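Putative antitoxin HigA3 (PDB 6LTZ) probably serves as the DNA-binding antitoxin of a type II toxin-antitoxin system, with HigB3 as its likely toxin partner. Local coordinates at residues His39-Ala42 with Glu43-Lys46; Ser76-Glu79 with Leu80-Gln84; Ala98-Glu102 with Asn103-Leu107. One frame throughout, in Å; residues are numbered along the deposited sequence.

Contact 1 of 3, residues His39-Ala42 with Glu43-Lys46; sequences HRLA and EIRK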
loop_
_atom_site.group_PDB
_atom_site.type_symbol
_atom_site.label_atom_id
_atom_site.label_comp_id
_atom_site.label_asym_id
_atom_site.label_seq_id
_atom_site.Cartn_x
_atom_site.Cartn_y
_atom_site.Cartn_z
ATOM N N HIS A 39 10.608 -8.434 -5.947
ATOM C CA HIS A 39 9.771 -8.075 -7.073
ATOM C C HIS A 39 8.387 -8.726 -7.006
ATOM O O HIS A 39 7.406 -8.157 -7.483
ATOM C CB HIS A 39 10.500 -8.458 -8.371
ATOM C CG HIS A 39 9.806 -8.017 -9.622
ATOM N ND1 HIS A 39 8.838 -7.035 -9.641
ATOM C CD2 HIS A 39 9.954 -8.421 -10.907
ATOM C CE1 HIS A 39 8.413 -6.861 -10.882
ATOM N NE2 HIS A 39 9.077 -7.689 -11.666
ATOM N N ARG A 40 8.318 -9.886 -6.356
ATOM C CA ARG A 40 7.112 -10.712 -6.315
ATOM C C ARG A 40 6.629 -11.026 -4.879
ATOM O O ARG A 40 7.446 -11.201 -3.974
ATOM C CB ARG A 40 7.392 -12.021 -7.062
ATOM C CG ARG A 40 6.476 -12.340 -8.213
ATOM C CD ARG A 40 7.165 -12.151 -9.571
ATOM N NE ARG A 40 8.439 -12.861 -9.683
ATOM C CZ ARG A 40 9.278 -12.725 -10.707
ATOM N NH1 ARG A 40 8.969 -11.916 -11.710
ATOM N NH2 ARG A 40 10.423 -13.398 -10.734
ATOM N N LEU A 41 5.316 -11.120 -4.663
ATOM C CA LEU A 41 4.823 -11.522 -3.344
ATOM C C LEU A 41 5.249 -12.957 -3.035
ATOM O O LEU A 41 5.587 -13.282 -1.898
ATOM C CB LEU A 41 3.305 -11.391 -3.264
ATOM C CG LEU A 41 2.753 -9.963 -3.267
ATOM C CD1 LEU A 41 1.235 -9.970 -3.297
ATOM C CD2 LEU A 41 3.257 -9.179 -2.068
ATOM N N ALA A 42 5.243 -13.804 -4.060
ATOM C CA ALA A 42 5.609 -15.211 -3.913
ATOM C C ALA A 42 7.028 -15.395 -3.369
ATOM O O ALA A 42 7.266 -16.273 -2.540
ATOM C CB ALA A 42 5.461 -15.924 -5.242
ATOM N N GLU A 43 7.958 -14.568 -3.846
ATOM C CA GLU A 43 9.346 -14.569 -3.376
ATOM C C GLU A 43 9.411 -14.446 -1.864
ATOM O O GLU A 43 10.128 -15.185 -1.182
ATOM C CB GLU A 43 10.127 -13.411 -4.001
ATOM C CG GLU A 43 11.031 -13.775 -5.159
ATOM C CD GLU A 43 11.731 -12.557 -5.737
ATOM O OE1 GLU A 43 11.033 -11.638 -6.217
ATOM O OE2 GLU A 43 12.979 -12.509 -5.692
ATOM N N ILE A 44 8.655 -13.474 -1.371
ATOM C CA ILE A 44 8.525 -13.188 0.045
ATOM C C ILE A 44 8.001 -14.402 0.810
ATOM O O ILE A 44 8.599 -14.825 1.797
ATOM C CB ILE A 44 7.589 -11.979 0.255
ATOM C CG1 ILE A 44 8.226 -10.719 -0.330
ATOM C CG2 ILE A 44 7.268 -11.776 1.711
ATOM C CD1 ILE A 44 7.303 -9.527 -0.381
ATOM N N ARG A 45 6.893 -14.963 0.337
ATOM C CA ARG A 45 6.279 -16.122 0.979
ATOM C C ARG A 45 7.269 -17.277 1.100
ATOM O O ARG A 45 7.431 -17.855 2.174
ATOM C CB ARG A 45 5.032 -16.570 0.206
ATOM C CG ARG A 45 4.394 -17.848 0.747
ATOM C CD ARG A 45 3.011 -18.102 0.155
ATOM N NE ARG A 45 3.026 -18.182 -1.304
ATOM C CZ ARG A 45 3.480 -19.223 -1.994
ATOM N NH1 ARG A 45 3.970 -20.281 -1.360
ATOM N NH2 ARG A 45 3.451 -19.204 -3.321
ATOM N N LYS A 46 7.955 -17.584 0.004
ATOM C CA LYS A 46 8.824 -18.758 -0.060
ATOM C C LYS A 46 10.104 -18.635 0.770
ATOM O O LYS A 46 10.695 -19.644 1.152
ATOM C CB LYS A 46 9.185 -19.056 -1.517
ATOM C CG LYS A 46 8.011 -19.547 -2.357
ATOM C CD LYS A 46 8.351 -19.559 -3.841
ATOM C CE LYS A 46 7.809 -20.804 -4.529
ATOM N NZ LYS A 46 6.491 -20.571 -5.181
#
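Glu43 reaches back to the backbone of Arg40 in a local N-terminal cap, at the start of helix 41-47, the first helix of the cro/C1-type helix-turn-helix domain. Arg40 is the N-cap residue and Glu43 lies three places on, so their bond is the half of a capping box in which the later side chain closes on the N-cap amide. Arg40 N donates to Glu43 OE1 at 3.2 Å with an N-H...O angle of 140°, a bent bond that meets the oxygen nearly head-on along CD-OE1. Glu43 gets there with chi1 at -101°, well off a staggered value, and an extended chain beyond CG. The Arg40 guanidinium points no N-H at this oxygen; with NE 4.5 Å from Glu43 OE1, it probably adds a general attraction at most.

Beyond the cap, regular helical bonds take over, Arg45 N to Leu41 O at 3.1 Å and Lys46 N to Ala42 O at 2.9 Å. Leu41 and Ile44 are buried but touch lightly, Leu41 CD2 to Ile44 CD1 at 4.4 Å; Leu41 packs on Leu75, Ile44 on Val105 of the second subunit. Arg45 turns its guanidinium to a salt bridge with Glu71 and a hydrogen bond to Ala51 O. Lys46 instead runs its chain past the Ala42 carbonyl, with CG 3.4 Å from Ala42 O.

Contact 2 of 3, residues Ser76-Glu79 with Leu80-Gln84; sequences SHTE and LGTLQ. With GOL (glycerol), chain C.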
loop_
_atom_site.group_PDB
_atom_site.type_symbol
_atom_site.label_atom_id
_atom_site.label_comp_id
_atom_site.label_asym_id
_atom_site.label_seq_id
_atom_site.Cartn_x
_atom_site.Cartn_y
_atom_site.Cartn_z
ATOM N N SER A 76 -1.598 -3.229 -9.224
ATOM C CA SER A 76 -2.096 -1.862 -9.359
ATOM C C SER A 76 -3.519 -1.698 -8.855
ATOM O O SER A 76 -3.872 -0.646 -8.330
ATOM C CB SER A 76 -2.024 -1.396 -10.814
ATOM O OG SER A 76 -0.693 -1.423 -11.292
ATOM N N HIS A 77 -4.343 -2.729 -9.019
ATOM C CA HIS A 77 -5.737 -2.624 -8.614
ATOM C C HIS A 77 -6.009 -3.386 -7.316
ATOM O O HIS A 77 -7.158 -3.632 -6.954
ATOM C CB HIS A 77 -6.647 -3.112 -9.743
ATOM C CG HIS A 77 -6.529 -2.297 -10.995
ATOM N ND1 HIS A 77 -5.624 -2.592 -11.992
ATOM C CD2 HIS A 77 -7.184 -1.182 -11.398
ATOM C CE1 HIS A 77 -5.734 -1.700 -12.962
ATOM N NE2 HIS A 77 -6.675 -0.835 -12.627
ATOM N N THR A 78 -4.943 -3.734 -6.610
ATOM C CA THR A 78 -5.067 -4.404 -5.318
ATOM C C THR A 78 -5.247 -3.382 -4.198
ATOM O O THR A 78 -4.479 -2.421 -4.099
ATOM C CB THR A 78 -3.838 -5.278 -5.032
ATOM O OG1 THR A 78 -3.712 -6.260 -6.064
ATOM C CG2 THR A 78 -3.971 -5.984 -3.686
ATOM N N GLU A 79 -6.268 -3.577 -3.365
ATOM C CA GLU A 79 -6.517 -2.669 -2.248
ATOM C C GLU A 79 -5.448 -2.817 -1.167
ATOM O O GLU A 79 -4.931 -3.913 -0.942
ATOM C CB GLU A 79 -7.905 -2.913 -1.647
ATOM C CG GLU A 79 -9.046 -2.747 -2.641
ATOM C CD GLU A 79 -10.417 -2.822 -1.989
ATOM O OE1 GLU A 79 -10.496 -3.097 -0.774
ATOM O OE2 GLU A 79 -11.418 -2.599 -2.697
ATOM N N LEU A 80 -5.126 -1.712 -0.502
ATOM C CA LEU A 80 -4.142 -1.720 0.580
ATOM C C LEU A 80 -4.472 -2.770 1.637
ATOM O O LEU A 80 -3.587 -3.480 2.113
ATOM C CB LEU A 80 -4.059 -0.341 1.239
ATOM C CG LEU A 80 -3.005 0.637 0.717
ATOM C CD1 LEU A 80 -2.893 0.598 -0.796
ATOM C CD2 LEU A 80 -3.289 2.059 1.206
ATOM N N GLY A 81 -5.751 -2.859 1.996
ATOM C CA GLY A 81 -6.197 -3.801 3.007
ATOM C C GLY A 81 -5.998 -5.250 2.609
ATOM O O GLY A 81 -5.852 -6.120 3.463
ATOM N N THR A 82 -6.004 -5.517 1.308
ATOM C CA THR A 82 -5.781 -6.872 0.818
ATOM C C THR A 82 -4.311 -7.241 0.957
ATOM O O THR A 82 -3.972 -8.343 1.400
ATOM C CB THR A 82 -6.234 -7.022 -0.645
ATOM O OG1 THR A 82 -7.641 -6.782 -0.723
ATOM C CG2 THR A 82 -5.949 -8.419 -1.155
ATOM N N LEU A 83 -3.435 -6.304 0.606
ATOM C CA LEU A 83 -2.008 -6.502 0.805
ATOM C C LEU A 83 -1.695 -6.637 2.295
ATOM O O LEU A 83 -0.849 -7.442 2.688
ATOM C CB LEU A 83 -1.211 -5.345 0.198
ATOM C CG LEU A 83 0.310 -5.453 0.298
ATOM C CD1 LEU A 83 0.806 -6.734 -0.360
ATOM C CD2 LEU A 83 0.985 -4.240 -0.339
ATOM N N GLN A 84 -2.382 -5.854 3.122
ATOM C CA GLN A 84 -2.182 -5.926 4.572
ATOM C C GLN A 84 -2.488 -7.334 5.079
ATOM O O GLN A 84 -1.741 -7.893 5.882
ATOM C CB GLN A 84 -3.059 -4.897 5.294
ATOM C CG GLN A 84 -2.689 -4.644 6.769
ATOM C CD GLN A 84 -3.271 -5.674 7.727
ATOM O OE1 GLN A 84 -4.289 -6.304 7.438
ATOM N NE2 GLN A 84 -2.627 -5.844 8.880
HETATM C C1 GOL C . -9.846 -7.377 -3.114
HETATM O O1 GOL C . -10.604 -6.304 -2.603
HETATM C C2 GOL C . -8.922 -6.844 -4.184
HETATM O O2 GOL C . -7.955 -6.037 -3.558
HETATM C C3 GOL C . -8.207 -7.955 -4.920
HETATM O O3 GOL C . -6.919 -7.512 -5.287
#
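Backbone bonding between Glu79 and the residues that follow it starts helix 80-89. Glu79 is the N-cap, and its carbonyl oxygen takes two amide protons. Leu83 N approaches Glu79 O at 3.2 Å, nearly in line with the carbonyl bond, as a regular helical donor. Thr82 N is closer to Glu79 O, at 3.0 Å, but comes from above the carbonyl plane, 61° out of it, and so does not use a lone pair. Together the two donors help to hold the Glu79 carbonyl toward the helix.

The other polar link runs through a bound glycerol, probably from the crystallisation liquor. Glu79 N donates to its O2 at 3.0 Å in an almost straight bond, 172° at the hydrogen. Thr82 OG1 meets the same O2 at 2.9 Å, where either hydroxyl could be the donor. The Thr82 rotamer makes this possible: chi1 of -62° sets OG1 opposite the carbonyl carbon and beside its own backbone N. The extended Glu79 chain flanks the ligand, with CD 3.5 Å from glycerol O1.

Apolar contact is modest. Thr78 CG2 lies 3.9 Å from Thr82 CB, the two side chains crossing at about a right angle, and both threonines also rest on Leu70 of helix 64-72. Leu80 packs against Leu83 of the second subunit, and the backbones of Ser76, Thr78, Leu80 and Gly81 are hydrogen-bonded to that subunit.

Glycerol O2 thus bridges Glu79 N and Thr82 OG1, which do not bond directly, at the N-cap start of helix 80-89 in the cro/C1-type helix-turn-helix fold.

Contact 3 of 3, residues Ala98-Glu102 with Asn103-Leu107; sequences AEFGE and NTVEL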
loop_
_atom_site.group_PDB
_atom_site.type_symbol
_atom_site.label_atom_id
_atom_site.label_comp_id
_atom_site.label_asym_id
_atom_site.label_seq_id
_atom_site.Cartn_x
_atom_site.Cartn_y
_atom_site.Cartn_z
ATOM N N ALA A 98 5.100 7.138 2.667
ATOM C CA ALA A 98 5.213 8.079 1.560
ATOM C C ALA A 98 6.432 8.949 1.809
ATOM O O ALA A 98 6.453 9.734 2.754
ATOM C CB ALA A 98 3.957 8.919 1.427
ATOM N N GLU A 99 7.458 8.793 0.981
ATOM C CA GLU A 99 8.708 9.499 1.214
ATOM C C GLU A 99 8.776 10.793 0.413
ATOM O O GLU A 99 8.633 10.785 -0.805
ATOM C CB GLU A 99 9.897 8.602 0.884
ATOM C CG GLU A 99 10.006 7.406 1.813
ATOM C CD GLU A 99 11.339 6.700 1.700
ATOM O OE1 GLU A 99 11.912 6.345 2.752
ATOM O OE2 GLU A 99 11.813 6.498 0.562
ATOM N N PHE A 100 8.992 11.902 1.114
ATOM C CA PHE A 100 9.016 13.215 0.477
ATOM C C PHE A 100 10.336 13.946 0.739
ATOM O O PHE A 100 10.345 15.115 1.131
ATOM C CB PHE A 100 7.828 14.055 0.963
ATOM C CG PHE A 100 6.479 13.495 0.572
ATOM C CD1 PHE A 100 6.060 13.521 -0.748
ATOM C CD2 PHE A 100 5.632 12.957 1.522
ATOM C CE1 PHE A 100 4.828 13.007 -1.118
ATOM C CE2 PHE A 100 4.392 12.444 1.162
ATOM C CZ PHE A 100 3.990 12.474 -0.165
ATOM N N GLY A 101 11.450 13.255 0.511
ATOM C CA GLY A 101 12.761 13.822 0.770
ATOM C C GLY A 101 13.017 14.010 2.254
ATOM O O GLY A 101 13.125 13.034 2.995
ATOM N N GLU A 102 13.109 15.263 2.694
ATOM C CA GLU A 102 13.392 15.562 4.098
ATOM C C GLU A 102 12.208 15.231 4.993
ATOM O O GLU A 102 12.345 15.145 6.213
ATOM C CB GLU A 102 13.762 17.034 4.285
ATOM C CG GLU A 102 14.496 17.657 3.125
ATOM C CD GLU A 102 15.998 17.590 3.265
ATOM O OE1 GLU A 102 16.679 18.481 2.710
ATOM O OE2 GLU A 102 16.497 16.650 3.922
ATOM N N ASN A 103 11.041 15.059 4.381
ATOM C CA ASN A 103 9.835 14.756 5.131
ATOM C C ASN A 103 9.250 13.407 4.748
ATOM O O ASN A 103 9.444 12.921 3.635
ATOM C CB ASN A 103 8.797 15.855 4.926
ATOM C CG ASN A 103 9.284 17.203 5.414
ATOM O OD1 ASN A 103 9.752 18.025 4.628
ATOM N ND2 ASN A 103 9.193 17.427 6.719
ATOM N N THR A 104 8.517 12.821 5.683
ATOM C CA THR A 104 8.029 11.463 5.547
ATOM C C THR A 104 6.626 11.345 6.124
ATOM O O THR A 104 6.337 11.908 7.173
ATOM C CB THR A 104 8.979 10.482 6.260
ATOM O OG1 THR A 104 10.201 10.384 5.518
ATOM C CG2 THR A 104 8.365 9.122 6.367
ATOM N N VAL A 105 5.750 10.624 5.432
ATOM C CA VAL A 105 4.415 10.359 5.950
ATOM C C VAL A 105 4.160 8.857 6.015
ATOM O O VAL A 105 4.189 8.176 4.992
ATOM C CB VAL A 105 3.317 11.014 5.084
ATOM C CG1 VAL A 105 1.958 10.820 5.730
ATOM C CG2 VAL A 105 3.601 12.491 4.885
ATOM N N GLU A 106 3.919 8.334 7.210
ATOM C CA GLU A 106 3.596 6.917 7.326
ATOM C C GLU A 106 2.093 6.712 7.401
ATOM O O GLU A 106 1.390 7.383 8.156
ATOM C CB GLU A 106 4.274 6.283 8.541
ATOM C CG GLU A 106 3.799 4.861 8.800
ATOM C CD GLU A 106 4.871 3.973 9.397
ATOM O OE1 GLU A 106 5.911 4.506 9.836
ATOM O OE2 GLU A 106 4.667 2.739 9.426
ATOM N N LEU A 107 1.604 5.778 6.598
ATOM C CA LEU A 107 0.185 5.466 6.561
ATOM C C LEU A 107 -0.169 4.507 7.688
ATOM O O LEU A 107 0.573 3.568 7.969
ATOM C CB LEU A 107 -0.201 4.854 5.213
ATOM C CG LEU A 107 -0.343 5.760 3.986
ATOM C CD1 LEU A 107 0.945 6.497 3.655
ATOM C CD2 LEU A 107 -0.800 4.937 2.790
HETATM O O HOH W 1 9.161 17.479 1.907
#
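Ala98 and Val105 pair across a two-stranded antiparallel beta hairpin whose strand axes run at 169° and approach to 4.8 Å, closed by a type II' turn from Phe100 to Asn103. Ala98 N donates to Val105 O at 2.7 Å and Val105 N returns to Ala98 O at 2.9 Å. Nearer the turn, Phe100 N binds Asn103 O at 2.8 Å, while the reverse bond, Asn103 N to Phe100 O, is weak. Gly101, with its positive phi of 69°, takes the first corner of the turn.

Ala98, Phe100, Asn103 and Val105 share one face of the sheet. Phe100 reaches diagonally toward Val105, whose CG2 comes to the ring at its edge, near its plane, 3.8 Å from Phe100 CE2. Chi1 of -175° places Val105 CG2 beside its own backbone N, which turns it toward the Phe100 ring. Ala98 CB sits 4.3 Å from Val105 CB, and Phe100 also packs on Gly92 of the second subunit. Antiparallel pairing of Val105 and its neighbours with a strand of that subunit carries the sheet across the dimer interface. At the turn, a water donates both to Phe100 O and to Asn103 OD1, each at 2.8 Å.

Contact 2 lies nearest the chain's centre, with no exposed residue touching; contact 1 has a buried side (Leu41, Ile44, Arg45) and an exposed one; contact 3 is peripheral, its turn exposed in the dimer. Contacts 1 and 2 both start helices of the helix-turn-helix domain and touch, Leu41 CD2 to Leu83 CD1 at 3.9 Å. The N-cap amide meets the chain's own carboxylate in contact 1 but, in this crystal, a glycerol probably from the crystallisation liquor in contact 2. Contact 3, held by paired strand bonds, packs Leu107 CD2 on Leu80 CD2 at 4.1 Å; within one chain its nearest atoms stay about 15 Å from contact 1, but Leu107 packs on Ile44 of the second subunit.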